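Local coordinates for hypothetical protein (Bacillus cereus, PDB 2O3L), which is of unknown function but forms an all-helical domain of the DUF1048 family with a left-handed superhelix fold, at residues Gln18-Lys23 with Glu66-Phe71; Gln25-Asn30 with Glu74-Ala79; Asp48-Gly53 with Arg58-Ile63. All coordinates share one frame; numbering follows the deposited sequence. Where two conformers were deposited one is given.

Interaction 1: residues Gln18-Lys23 with Glu66-Phe71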
ATOM      1  N   GLN A  18       0.887  -1.739   9.449  1.00 40.24           N
ATOM      2  CA  GLN A  18      -0.187  -2.654   9.124  1.00 41.54           C
ATOM      3  C   GLN A  18      -1.522  -1.953   8.988  1.00 42.44           C
ATOM      4  O   GLN A  18      -2.269  -2.277   8.066  1.00 40.14           O
ATOM      5  CB  GLN A  18      -0.302  -3.771  10.144  1.00 42.02           C
ATOM      6  CG  GLN A  18       0.956  -4.668  10.154  1.00 40.29           C
ATOM      7  CD  GLN A  18       0.795  -5.828  11.105  1.00 49.24           C
ATOM      8  OE1 GLN A  18      -0.221  -6.494  11.085  1.00 43.74           O
ATOM      9  NE2 GLN A  18       1.789  -6.055  11.962  1.00 43.76           N
ATOM     10  N   PHE A  19      -1.822  -1.006   9.886  1.00 38.73           N
ATOM     11  CA  PHE A  19      -3.151  -0.393   9.901  1.00 37.19           C
ATOM     12  C   PHE A  19      -3.280   0.502   8.681  1.00 36.29           C
ATOM     13  O   PHE A  19      -4.315   0.527   7.982  1.00 36.72           O
ATOM     14  CB  PHE A  19      -3.360   0.388  11.190  1.00 40.15           C
ATOM     15  CG  PHE A  19      -4.741   0.931  11.347  1.00 41.96           C
ATOM     16  CD1 PHE A  19      -5.802   0.085  11.615  1.00 47.89           C
ATOM     17  CD2 PHE A  19      -4.983   2.299  11.229  1.00 53.24           C
ATOM     18  CE1 PHE A  19      -7.114   0.579  11.766  1.00 50.40           C
ATOM     19  CE2 PHE A  19      -6.278   2.812  11.357  1.00 48.56           C
ATOM     20  CZ  PHE A  19      -7.354   1.939  11.648  1.00 51.55           C
ATOM     21  N   VAL A  20      -2.203   1.219   8.394  1.00 36.91           N
ATOM     22  CA  VAL A  20      -2.189   2.122   7.270  1.00 37.71           C
ATOM     23  C   VAL A  20      -2.265   1.366   5.933  1.00 41.75           C
ATOM     24  O   VAL A  20      -2.976   1.791   5.048  1.00 39.29           O
ATOM     25  CB  VAL A  20      -0.997   3.048   7.315  1.00 39.47           C
ATOM     26  CG1 VAL A  20      -0.894   3.871   6.016  1.00 41.30           C
ATOM     27  CG2 VAL A  20      -1.168   3.984   8.523  1.00 42.54           C
ATOM     28  N   PHE A  21      -1.534   0.264   5.816  1.00 37.62           N
ATOM     29  CA  PHE A  21      -1.680  -0.595   4.671  1.00 41.44           C
ATOM     30  C   PHE A  21      -3.134  -1.053   4.454  1.00 38.86           C
ATOM     31  O   PHE A  21      -3.614  -1.052   3.338  1.00 39.44           O
ATOM     32  CB  PHE A  21      -0.769  -1.832   4.747  1.00 40.30           C
ATOM     33  CG  PHE A  21      -0.908  -2.707   3.536  1.00 41.56           C
ATOM     34  CD1 PHE A  21      -0.240  -2.395   2.372  1.00 49.86           C
ATOM     35  CD2 PHE A  21      -1.807  -3.764   3.525  1.00 47.53           C
ATOM     36  CE1 PHE A  21      -0.434  -3.130   1.232  1.00 46.42           C
ATOM     37  CE2 PHE A  21      -1.972  -4.527   2.406  1.00 47.08           C
ATOM     38  CZ  PHE A  21      -1.294  -4.197   1.242  1.00 44.87           C
ATOM     39  N   LYS A  22      -3.769  -1.517   5.518  1.00 39.43           N
ATOM     40  CA  LYS A  22      -5.160  -1.939   5.477  1.00 41.28           C
ATOM     41  C   LYS A  22      -6.091  -0.807   5.039  1.00 40.53           C
ATOM     42  O   LYS A  22      -7.026  -1.030   4.262  1.00 38.30           O
ATOM     43  CB  LYS A  22      -5.571  -2.418   6.858  1.00 40.09           C
ATOM     44  CG  LYS A  22      -7.010  -2.867   6.928  1.00 46.47           C
ATOM     45  CD  LYS A  22      -7.368  -3.528   8.277  1.00 48.34           C
ATOM     46  CE  LYS A  22      -7.560  -2.537   9.402  1.00 55.30           C
ATOM     47  NZ  LYS A  22      -8.235  -3.256  10.480  1.00 68.70           N
ATOM     48  N   LYS A  23      -5.828   0.399   5.535  1.00 40.75           N
ATOM     49  CA  LYS A  23      -6.607   1.579   5.129  1.00 40.27           C
ATOM     50  C   LYS A  23      -6.511   1.788   3.587  1.00 37.42           C
ATOM     51  O   LYS A  23      -7.495   1.934   2.926  1.00 39.06           O
ATOM     52  CB  LYS A  23      -6.174   2.820   5.906  1.00 38.88           C
ATOM     53  CG  LYS A  23      -6.663   2.916   7.346  1.00 38.00           C
ATOM     54  CD  LYS A  23      -6.130   4.147   8.108  1.00 37.62           C
ATOM     55  CE  LYS A  23      -6.438   5.492   7.427  1.00 44.49           C
ATOM     56  NZ  LYS A  23      -6.243   6.749   8.272  1.00 42.01           N
ATOM     57  N   GLU A  66      -0.374  12.516   6.402  1.00 40.60           N
ATOM     58  CA  GLU A  66      -1.448  12.241   7.342  1.00 44.73           C
ATOM     59  C   GLU A  66      -2.727  11.914   6.626  1.00 41.58           C
ATOM     60  O   GLU A  66      -3.559  11.150   7.134  1.00 40.45           O
ATOM     61  CB  GLU A  66      -1.638  13.420   8.304  1.00 44.93           C
ATOM     62  CG  GLU A  66      -0.549  13.402   9.396  1.00 58.23           C
ATOM     63  CD  GLU A  66      -0.800  14.391  10.533  1.00 58.33           C
ATOM     64  OE1 GLU A  66      -1.651  15.317  10.386  1.00 71.82           O
ATOM     65  OE2 GLU A  66      -0.125  14.228  11.574  1.00 78.22           O
ATOM     66  N   ASP A  67      -2.904  12.517   5.452  1.00 38.85           N
ATOM     67  CA  ASP A  67      -4.071  12.255   4.645  1.00 37.54           C
ATOM     68  C   ASP A  67      -3.881  10.996   3.780  1.00 39.24           C
ATOM     69  O   ASP A  67      -3.494  11.077   2.621  1.00 36.39           O
ATOM     70  CB  ASP A  67      -4.387  13.463   3.770  1.00 38.48           C
ATOM     71  CG  ASP A  67      -5.718  13.335   3.060  1.00 37.66           C
ATOM     72  OD1 ASP A  67      -6.340  12.242   3.126  1.00 42.05           O
ATOM     73  OD2 ASP A  67      -6.129  14.330   2.424  1.00 50.49           O
ATOM     74  N   VAL A  68      -4.206   9.841   4.357  1.00 39.33           N
ATOM     75  CA  VAL A  68      -4.002   8.550   3.706  1.00 41.11           C
ATOM     76  C   VAL A  68      -4.919   8.397   2.497  1.00 40.41           C
ATOM     77  O   VAL A  68      -4.527   7.818   1.499  1.00 41.45           O
ATOM     78  CB  VAL A  68      -4.174   7.373   4.720  1.00 41.25           C
ATOM     79  CG1 VAL A  68      -4.088   6.004   4.041  1.00 43.53           C
ATOM     80  CG2 VAL A  68      -3.130   7.499   5.796  1.00 40.67           C
ATOM     81  N   ALA A  69      -6.130   8.947   2.549  1.00 40.51           N
ATOM     82  CA  ALA A  69      -7.017   8.859   1.393  1.00 40.50           C
ATOM     83  C   ALA A  69      -6.408   9.554   0.186  1.00 39.21           C
ATOM     84  O   ALA A  69      -6.485   9.056  -0.923  1.00 41.09           O
ATOM     85  CB  ALA A  69      -8.408   9.462   1.704  1.00 39.70           C
ATOM     86  N   SER A  70      -5.778  10.704   0.408  1.00 40.18           N
ATOM     87  CA  SER A  70      -5.192  11.436  -0.681  1.00 41.37           C
ATOM     88  C   SER A  70      -3.960  10.694  -1.240  1.00 40.99           C
ATOM     89  O   SER A  70      -3.743  10.698  -2.449  1.00 40.20           O
ATOM     90  CB  SER A  70      -4.872  12.857  -0.246  1.00 41.20           C
ATOM     91  OG  SER A  70      -4.083  13.461  -1.219  1.00 48.13           O
ATOM     92  N   PHE A  71      -3.192  10.044  -0.373  1.00 37.49           N
ATOM     93  CA  PHE A  71      -2.113   9.162  -0.789  1.00 38.31           C
ATOM     94  C   PHE A  71      -2.637   8.004  -1.675  1.00 39.79           C
ATOM     95  O   PHE A  71      -2.136   7.773  -2.777  1.00 36.57           O
ATOM     96  CB  PHE A  71      -1.399   8.581   0.437  1.00 36.63           C
ATOM     97  CG  PHE A  71      -0.259   7.684   0.099  1.00 36.92           C
ATOM     98  CD1 PHE A  71       0.947   8.215  -0.324  1.00 37.90           C
ATOM     99  CD2 PHE A  71      -0.394   6.309   0.147  1.00 37.36           C
ATOM    100  CE1 PHE A  71       2.007   7.368  -0.658  1.00 37.22           C
ATOM    101  CE2 PHE A  71       0.652   5.461  -0.190  1.00 40.88           C
ATOM    102  CZ  PHE A  71       1.857   6.002  -0.610  1.00 37.03           C
TER
HETATM  103  O   HOH W   1      -6.350   9.404   6.918  1.00 34.01           O
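Lys-23 NZ donates to water 1 over 3.0 Å. The same water donates to Glu-66 O at 3.3 Å, so it bridges the lysine of one helix to the backbone just before another. The contact belongs to the left-handed superhelix of this DUF1048 protein. It joins the first half of helix 15-31 to the start of helix 68-82. The lysine chain bends at its third torsion (chi3 56°), which carries the ammonium end over Val-68. There CE lies 4.0 Å from Val-68 CB, and NZ lies a similar distance from Val-68 CG2. The two side chains cross at about a right angle, so the lysine lies across the valine rather than alongside it. Val-68 points toward helix 15-31 and meets a second neighbour deeper in. Its CG2 is 4.3 Å from Val-20 CG1, a loose methyl-to-methyl contact. Val-20 and Val-68 are buried, while Lys-23 is exposed. The apolar contact thus lies under a lysine arm with a hydrated end. Val-20 also packs on Phe-50 of helix 36-56 and on Val-60, Leu-61 and Thr-64 of helix 60-64. Val-68 has Ile-24 as a further neighbour on helix 15-31. The backbone that presents Val-68 is shaped by an inverse gamma turn centred on Asp-67, with a weak bond from Val-68 N to Glu-66 O. Asp-67 is the N-cap of helix 68-82. Its OD1 accepts from Ser-70 N at 3.2 Å, and the donor stands well above the carboxylate plane, 70° out of it.

Interaction 2: residues Gln25-Asn30 with Glu74-Ala79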
ATOM      1  N   GLN A  25      -5.466  -0.441   1.236  1.00 35.72           N
ATOM      2  CA  GLN A  25      -6.064  -1.576   0.530  1.00 40.49           C
ATOM      3  C   GLN A  25      -7.586  -1.398   0.427  1.00 40.17           C
ATOM      4  O   GLN A  25      -8.190  -1.535  -0.660  1.00 38.16           O
ATOM      5  CB  GLN A  25      -5.692  -2.869   1.253  1.00 41.68           C
ATOM      6  CG  GLN A  25      -6.113  -4.104   0.557  1.00 52.16           C
ATOM      7  CD  GLN A  25      -5.567  -5.329   1.228  1.00 53.11           C
ATOM      8  OE1 GLN A  25      -5.636  -5.436   2.450  1.00 57.88           O
ATOM      9  NE2 GLN A  25      -5.013  -6.272   0.435  1.00 46.82           N
ATOM     10  N   ASN A  26      -8.211  -1.020   1.532  1.00 37.79           N
ATOM     11  CA  ASN A  26      -9.638  -0.803   1.503  1.00 37.78           C
ATOM     12  C   ASN A  26     -10.008   0.394   0.617  1.00 35.72           C
ATOM     13  O   ASN A  26     -11.011   0.356  -0.113  1.00 35.29           O
ATOM     14  CB  ASN A  26     -10.199  -0.654   2.916  1.00 37.52           C
ATOM     15  CG  ASN A  26     -10.392  -1.997   3.599  1.00 48.87           C
ATOM     16  OD1 ASN A  26     -11.336  -2.737   3.284  1.00 57.13           O
ATOM     17  ND2 ASN A  26      -9.490  -2.335   4.517  1.00 44.75           N
ATOM     18  N   TYR A  27      -9.230   1.459   0.699  1.00 35.09           N
ATOM     19  CA  TYR A  27      -9.535   2.649  -0.094  1.00 34.68           C
ATOM     20  C   TYR A  27      -9.534   2.258  -1.605  1.00 34.41           C
ATOM     21  O   TYR A  27     -10.439   2.591  -2.371  1.00 34.40           O
ATOM     22  CB  TYR A  27      -8.561   3.774   0.194  1.00 33.76           C
ATOM     23  CG  TYR A  27      -8.883   5.018  -0.605  1.00 32.48           C
ATOM     24  CD1 TYR A  27      -8.474   5.150  -1.947  1.00 37.74           C
ATOM     25  CD2 TYR A  27      -9.578   6.053  -0.041  1.00 36.20           C
ATOM     26  CE1 TYR A  27      -8.765   6.304  -2.677  1.00 32.73           C
ATOM     27  CE2 TYR A  27      -9.890   7.213  -0.758  1.00 39.99           C
ATOM     28  CZ  TYR A  27      -9.493   7.325  -2.068  1.00 36.35           C
ATOM     29  OH  TYR A  27      -9.829   8.452  -2.741  1.00 38.63           O
HETATM   30  N   MSE A  28      -8.540   1.482  -1.995  1.00 36.00           N
HETATM   31  CA  MSE A  28      -8.378   1.087  -3.395  1.00 40.83           C
HETATM   32  C   MSE A  28      -9.513   0.173  -3.865  1.00 37.43           C
HETATM   33  O   MSE A  28     -10.040   0.338  -4.948  1.00 36.66           O
HETATM   34  CB  MSE A  28      -7.014   0.407  -3.571  1.00 37.15           C
HETATM   35  CG  MSE A  28      -5.913   1.428  -3.400  1.00 45.80           C
HETATM   36 SE   MSE A  28      -4.152   0.687  -3.742  0.70 51.50          SE
HETATM   37  CE  MSE A  28      -4.507  -0.174  -5.378  1.00 51.65           C
ATOM     38  N   TRP A  29      -9.929  -0.746  -3.010  1.00 38.07           N
ATOM     39  CA  TRP A  29     -11.067  -1.595  -3.317  1.00 38.25           C
ATOM     40  C   TRP A  29     -12.393  -0.799  -3.342  1.00 36.94           C
ATOM     41  O   TRP A  29     -13.313  -1.116  -4.097  1.00 36.84           O
ATOM     42  CB  TRP A  29     -11.162  -2.673  -2.259  1.00 43.40           C
ATOM     43  CG  TRP A  29     -10.188  -3.816  -2.395  1.00 47.19           C
ATOM     44  CD1 TRP A  29      -9.583  -4.260  -3.524  1.00 51.99           C
ATOM     45  CD2 TRP A  29      -9.784  -4.696  -1.352  1.00 45.27           C
ATOM     46  NE1 TRP A  29      -8.791  -5.350  -3.244  1.00 59.03           N
ATOM     47  CE2 TRP A  29      -8.911  -5.640  -1.911  1.00 53.60           C
ATOM     48  CE3 TRP A  29     -10.040  -4.742   0.022  1.00 59.65           C
ATOM     49  CZ2 TRP A  29      -8.301  -6.644  -1.147  1.00 58.25           C
ATOM     50  CZ3 TRP A  29      -9.435  -5.743   0.786  1.00 61.32           C
ATOM     51  CH2 TRP A  29      -8.594  -6.692   0.191  1.00 54.66           C
ATOM     52  N   ASN A  30     -12.473   0.232  -2.508  1.00 33.74           N
ATOM     53  CA  ASN A  30     -13.617   1.097  -2.486  1.00 32.11           C
ATOM     54  C   ASN A  30     -13.702   1.957  -3.724  1.00 30.87           C
ATOM     55  O   ASN A  30     -14.785   2.203  -4.210  1.00 28.32           O
ATOM     56  CB  ASN A  30     -13.557   1.994  -1.258  1.00 34.42           C
ATOM     57  CG  ASN A  30     -13.936   1.255   0.047  1.00 31.82           C
ATOM     58  OD1 ASN A  30     -14.536   0.184   0.003  1.00 32.68           O
ATOM     59  ND2 ASN A  30     -13.582   1.840   1.195  1.00 29.69           N
ATOM     60  N   GLU A  74      -3.913   9.135  -4.984  1.00 44.46           N
ATOM     61  CA  GLU A  74      -2.855   9.411  -5.946  1.00 46.65           C
ATOM     62  C   GLU A  74      -2.138   8.134  -6.388  1.00 51.30           C
ATOM     63  O   GLU A  74      -1.461   8.101  -7.394  1.00 56.43           O
ATOM     64  CB  GLU A  74      -1.831  10.354  -5.336  1.00 46.99           C
ATOM     65  CG  GLU A  74      -1.011  11.089  -6.367  1.00 57.71           C
ATOM     66  CD  GLU A  74       0.029  11.991  -5.741  1.00 70.97           C
ATOM     67  OE1 GLU A  74      -0.134  12.352  -4.548  1.00 76.65           O
ATOM     68  OE2 GLU A  74       1.018  12.327  -6.445  1.00 77.80           O
ATOM     69  N   LEU A  75      -2.240   7.099  -5.593  1.00 51.32           N
ATOM     70  CA  LEU A  75      -1.718   5.804  -5.944  1.00 54.73           C
ATOM     71  C   LEU A  75      -2.688   5.136  -6.960  1.00 54.91           C
ATOM     72  O   LEU A  75      -2.263   4.654  -7.977  1.00 53.32           O
ATOM     73  CB  LEU A  75      -1.570   5.000  -4.644  1.00 51.46           C
ATOM     74  CG  LEU A  75      -0.523   3.930  -4.464  1.00 55.39           C
ATOM     75  CD1 LEU A  75       0.898   4.394  -4.732  1.00 49.75           C
ATOM     76  CD2 LEU A  75      -0.661   3.405  -3.056  1.00 51.76           C
ATOM     77  N   VAL A  76      -3.993   5.140  -6.708  1.00 59.51           N
ATOM     78  CA  VAL A  76      -4.920   4.606  -7.697  1.00 61.95           C
ATOM     79  C   VAL A  76      -4.895   5.421  -8.982  1.00 64.08           C
ATOM     80  O   VAL A  76      -5.282   4.904 -10.007  1.00 64.76           O
ATOM     81  CB  VAL A  76      -6.441   4.488  -7.219  1.00 64.09           C
ATOM     82  CG1 VAL A  76      -6.554   3.981  -5.814  1.00 64.73           C
ATOM     83  CG2 VAL A  76      -7.242   5.798  -7.385  1.00 68.73           C
ATOM     84  N   ALA A  77      -4.484   6.690  -8.931  1.00 66.21           N
ATOM     85  CA  ALA A  77      -4.475   7.539 -10.136  1.00 67.87           C
ATOM     86  C   ALA A  77      -3.230   7.264 -10.955  1.00 68.05           C
ATOM     87  O   ALA A  77      -3.304   7.091 -12.152  1.00 67.41           O
ATOM     88  CB  ALA A  77      -4.575   9.029  -9.772  1.00 67.09           C
ATOM     89  N   ASN A  78      -2.091   7.199 -10.285  1.00 71.08           N
ATOM     90  CA  ASN A  78      -0.818   6.869 -10.931  1.00 73.68           C
ATOM     91  C   ASN A  78      -0.724   5.357 -11.166  1.00 75.57           C
ATOM     92  O   ASN A  78       0.284   4.872 -11.689  1.00 76.80           O
ATOM     93  CB  ASN A  78       0.383   7.329 -10.077  1.00 73.74           C
ATOM     94  CG  ASN A  78       0.351   8.833  -9.741  1.00 77.47           C
ATOM     95  OD1 ASN A  78       1.327   9.387  -9.231  1.00 80.25           O
ATOM     96  ND2 ASN A  78      -0.772   9.487 -10.019  1.00 76.33           N
ATOM     97  N   ALA A  79      -1.756   4.612 -10.749  1.00 75.10           N
ATOM     98  CA  ALA A  79      -1.861   3.196 -11.084  1.00 75.34           C
ATOM     99  C   ALA A  79      -1.763   3.027 -12.607  1.00 76.25           C
ATOM    100  O   ALA A  79      -0.974   2.215 -13.094  1.00 75.22           O
TER
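In selenomethionine Met-28, CG stands opposite the carbonyl carbon (chi1 -69°), and in Val-76 the methyl CG1 does the same (chi1 -41°). These settings bring Met-28 CG and Val-76 CG1 to 3.6 Å, the closest approach between the two segments. Val-76 CG1 also rests 4.2 Å from Met-28 CA, so the methyl sits against the root of the selenomethionine rather than its end. The two side chains slide past each other in opposite directions. Further out, the SE atom of Met-28 is 4.5 Å from Leu-75 CD2, which is a looser contact. On another side Val-76 CG1 meets the edge of the Tyr-27 ring, near its plane, with CD1 4.5 Å away. This is packing of helix 15-31 on helix 68-82 within the all-helical superhelix fold. The axes of segments 25-30 and 74-79 cross at -54° and come within 10.4 Å of each other. At that spacing the contact depends on side chains reaching across, and it is apolar throughout. Helix 36-56 lines the same region: Met-39 touches both Met-28 and Val-76, and Ile-42 touches Leu-75. The polar end of Tyr-27 is held separately, by a hydrogen bond between its hydroxyl group and OD1 of Asp-73, a residue just before segment 74-79. The Tyr-27 ring also stacks with Phe-31.

Interaction 3: residues Asp48-Gly53 with Arg58-Ile63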
ATOM      1  N   ASP A  48       6.776  -3.235  -0.859  1.00 37.84           N
ATOM      2  CA  ASP A  48       8.215  -3.034  -0.982  1.00 39.00           C
ATOM      3  C   ASP A  48       8.623  -1.693  -0.342  1.00 39.26           C
ATOM      4  O   ASP A  48       9.629  -1.600   0.355  1.00 40.03           O
ATOM      5  CB  ASP A  48       8.679  -3.044  -2.436  1.00 37.14           C
ATOM      6  CG  ASP A  48       8.975  -4.428  -2.960  1.00 48.56           C
ATOM      7  OD1 ASP A  48       9.106  -5.359  -2.152  1.00 52.12           O
ATOM      8  OD2 ASP A  48       9.088  -4.587  -4.191  1.00 50.58           O
ATOM      9  N   LEU A  49       7.865  -0.652  -0.632  1.00 39.87           N
ATOM     10  CA  LEU A  49       8.190   0.691  -0.123  1.00 40.38           C
ATOM     11  C   LEU A  49       8.047   0.738   1.419  1.00 38.64           C
ATOM     12  O   LEU A  49       8.895   1.264   2.097  1.00 39.72           O
ATOM     13  CB  LEU A  49       7.278   1.716  -0.758  1.00 38.39           C
ATOM     14  CG  LEU A  49       7.496   3.199  -0.428  1.00 46.10           C
ATOM     15  CD1 LEU A  49       8.659   3.724  -1.169  1.00 41.87           C
ATOM     16  CD2 LEU A  49       6.255   4.024  -0.762  1.00 44.18           C
ATOM     17  N   PHE A  50       6.962   0.190   1.937  1.00 38.70           N
ATOM     18  CA  PHE A  50       6.730   0.108   3.362  1.00 39.85           C
ATOM     19  C   PHE A  50       7.770  -0.765   4.073  1.00 41.97           C
ATOM     20  O   PHE A  50       8.254  -0.389   5.153  1.00 43.09           O
ATOM     21  CB  PHE A  50       5.319  -0.425   3.664  1.00 40.66           C
ATOM     22  CG  PHE A  50       4.227   0.602   3.633  1.00 38.03           C
ATOM     23  CD1 PHE A  50       4.369   1.812   3.011  1.00 40.03           C
ATOM     24  CD2 PHE A  50       2.988   0.302   4.218  1.00 42.48           C
ATOM     25  CE1 PHE A  50       3.314   2.738   2.984  1.00 40.47           C
ATOM     26  CE2 PHE A  50       1.955   1.230   4.224  1.00 44.80           C
ATOM     27  CZ  PHE A  50       2.108   2.453   3.593  1.00 40.71           C
ATOM     28  N   GLU A  51       8.162  -1.894   3.484  1.00 40.82           N
ATOM     29  CA  GLU A  51       9.227  -2.688   4.099  1.00 40.63           C
ATOM     30  C   GLU A  51      10.526  -1.951   4.188  1.00 41.39           C
ATOM     31  O   GLU A  51      11.256  -2.104   5.177  1.00 40.47           O
ATOM     32  CB  GLU A  51       9.540  -3.976   3.348  1.00 42.24           C
ATOM     33  CG  GLU A  51       8.596  -5.084   3.625  1.00 50.98           C
ATOM     34  CD  GLU A  51       9.081  -6.427   3.094  1.00 44.64           C
ATOM     35  OE1 GLU A  51       9.997  -6.487   2.229  1.00 45.46           O
ATOM     36  OE2 GLU A  51       8.529  -7.431   3.590  1.00 43.95           O
ATOM     37  N   ALA A  52      10.884  -1.219   3.129  1.00 39.14           N
ATOM     38  CA  ALA A  52      12.128  -0.471   3.152  1.00 38.25           C
ATOM     39  C   ALA A  52      12.074   0.622   4.213  1.00 38.14           C
ATOM     40  O   ALA A  52      13.005   0.821   4.999  1.00 37.42           O
ATOM     41  CB  ALA A  52      12.426   0.143   1.763  1.00 40.60           C
ATOM     42  N   GLY A  53      11.004   1.384   4.195  1.00 38.65           N
ATOM     43  CA  GLY A  53      10.838   2.449   5.161  1.00 40.84           C
ATOM     44  C   GLY A  53      10.900   1.964   6.607  1.00 41.68           C
ATOM     45  O   GLY A  53      11.571   2.587   7.428  1.00 37.78           O
ATOM     46  N   ARG A  58      11.762   4.628   9.510  1.00 38.96           N
ATOM     47  CA  ARG A  58      10.846   5.742   9.350  1.00 38.21           C
ATOM     48  C   ARG A  58       9.480   5.363   9.857  1.00 40.41           C
ATOM     49  O   ARG A  58       9.093   4.203   9.870  1.00 40.54           O
ATOM     50  CB  ARG A  58      10.708   6.179   7.883  1.00 40.72           C
ATOM     51  CG  ARG A  58      11.968   6.521   7.210  1.00 39.11           C
ATOM     52  CD  ARG A  58      12.541   7.835   7.754  1.00 34.43           C
ATOM     53  NE  ARG A  58      11.665   8.981   7.597  1.00 36.14           N
ATOM     54  CZ  ARG A  58      11.671   9.793   6.526  1.00 40.41           C
ATOM     55  NH1 ARG A  58      12.472   9.568   5.477  1.00 36.97           N
ATOM     56  NH2 ARG A  58      10.857  10.818   6.488  1.00 41.77           N
ATOM     57  N   GLN A  59       8.713   6.380  10.184  1.00 41.73           N
ATOM     58  CA  GLN A  59       7.334   6.174  10.596  0.50 43.86           C
ATOM     59  C   GLN A  59       6.432   6.139   9.344  1.00 43.03           C
ATOM     60  O   GLN A  59       6.650   6.884   8.389  1.00 41.01           O
ATOM     61  CB  GLN A  59       6.912   7.292  11.567  0.50 43.84           C
ATOM     62  CG  GLN A  59       7.651   7.257  12.931  0.50 52.21           C
ATOM     63  CD  GLN A  59       7.187   6.131  13.839  0.50 50.86           C
ATOM     64  OE1 GLN A  59       6.054   5.670  13.746  0.50 67.13           O
ATOM     65  NE2 GLN A  59       8.062   5.688  14.717  0.50 56.36           N
ATOM     66  N   VAL A  60       5.395   5.290   9.367  1.00 42.52           N
ATOM     67  CA  VAL A  60       4.561   5.120   8.205  1.00 40.90           C
ATOM     68  C   VAL A  60       3.955   6.417   7.679  1.00 41.63           C
ATOM     69  O   VAL A  60       3.940   6.641   6.475  1.00 44.62           O
ATOM     70  CB  VAL A  60       3.499   3.980   8.354  1.00 43.39           C
ATOM     71  CG1 VAL A  60       2.415   4.354   9.343  1.00 40.96           C
ATOM     72  CG2 VAL A  60       2.922   3.647   6.964  1.00 45.57           C
ATOM     73  N   LEU A  61       3.529   7.310   8.561  1.00 41.84           N
ATOM     74  CA  LEU A  61       2.915   8.554   8.105  1.00 40.07           C
ATOM     75  C   LEU A  61       3.859   9.551   7.483  1.00 37.22           C
ATOM     76  O   LEU A  61       3.394  10.528   6.865  1.00 38.06           O
ATOM     77  CB  LEU A  61       2.089   9.214   9.211  1.00 40.07           C
ATOM     78  CG  LEU A  61       0.860   8.376   9.660  1.00 45.81           C
ATOM     79  CD1 LEU A  61       0.142   9.156  10.781  1.00 47.48           C
ATOM     80  CD2 LEU A  61      -0.164   7.970   8.551  1.00 40.03           C
ATOM     81  N   ASP A  62       5.156   9.365   7.674  1.00 38.82           N
ATOM     82  CA  ASP A  62       6.184  10.079   6.869  1.00 42.47           C
ATOM     83  C   ASP A  62       6.061   9.681   5.376  1.00 40.17           C
ATOM     84  O   ASP A  62       6.366  10.459   4.472  1.00 39.67           O
ATOM     85  CB  ASP A  62       7.634   9.721   7.304  1.00 44.27           C
ATOM     86  CG  ASP A  62       8.022  10.208   8.741  1.00 53.08           C
ATOM     87  OD1 ASP A  62       7.173  10.752   9.445  1.00 48.24           O
ATOM     88  OD2 ASP A  62       9.208  10.034   9.150  1.00 56.63           O
ATOM     89  N   ILE A  63       5.723   8.424   5.147  1.00 38.54           N
ATOM     90  CA  ILE A  63       5.594   7.909   3.800  1.00 40.55           C
ATOM     91  C   ILE A  63       4.293   8.411   3.159  1.00 38.11           C
ATOM     92  O   ILE A  63       4.321   8.998   2.103  1.00 36.47           O
ATOM     93  CB  ILE A  63       5.684   6.360   3.780  1.00 41.26           C
ATOM     94  CG1 ILE A  63       6.963   5.923   4.505  1.00 40.13           C
ATOM     95  CG2 ILE A  63       5.587   5.837   2.299  1.00 42.90           C
ATOM     96  CD1 ILE A  63       7.190   4.445   4.511  1.00 45.12           C
TER
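Phe-50 presents one face of its ring to Val-60, whose CG2 lies 3.6 Å above the ring plane and is offset toward the rim. This is a CH-pi contact, with the methyl 4.0 Å from the ring centroid of Phe-50. It lies in a helix-loop-helix connection, where the late part of helix 36-56 folds back against the short helix 60-64. In Val-60 chi1 is 70°, which puts CG1 between the backbone N and the carbonyl carbon and CG2 anti to the N. That turns CG2 over the ring. Ile-63 comes to the same ring from a different direction. Its CG2 sits at the ring edge, near the plane, 3.9 Å from Phe-50 CE1. The same methyl touches Leu-49 CD2 at 3.6 Å, so it is shared between two residues of helix 36-56. The far methyl of Ile-63, CD1, reaches the backbone and lies 4.2 Å from Gly-53 CA. With no side chain on Gly-53, that close approach is possible. Tyr-17 of helix 15-31 meets Phe-50 edge-to-face and also touches Val-60 and Ile-63. A backbone bond ties the connection: Arg-58 N donates to Gly-53 O over 2.9 Å. It has the spacing of the 6-to-1 bond of a Schellman motif, near the C-terminal end of helix 36-56. The Arg-58 side chain then leads away from that helix. In a salt bridge its guanidinium grips Asp-62 OD2 side-on with two nitrogens, NE at 3.1 Å and NH2 at 3.2 Å, and the oxygen lies close to the guanidinium plane.

From the N terminus, helix 15-31 supplies the first segments of interactions 1 and 2 in turn. Helix 36-56 follows, and interaction 3 closes a short loop between it and helix 60-64. Helix 68-82 then returns to helix 15-31, meeting it at its own start in interaction 1 and further along in interaction 2. Those two long loops cross, because their segments alternate along the chain. The loop of interaction 3 falls within both. Interactions 1 and 3 touch through Val-20 and Val-60, and interactions 1 and 2 through Ala-69 and Tyr-27. Interactions 2 and 3 lie on opposite sides of the chain's centre, their own centres about 17 Å apart.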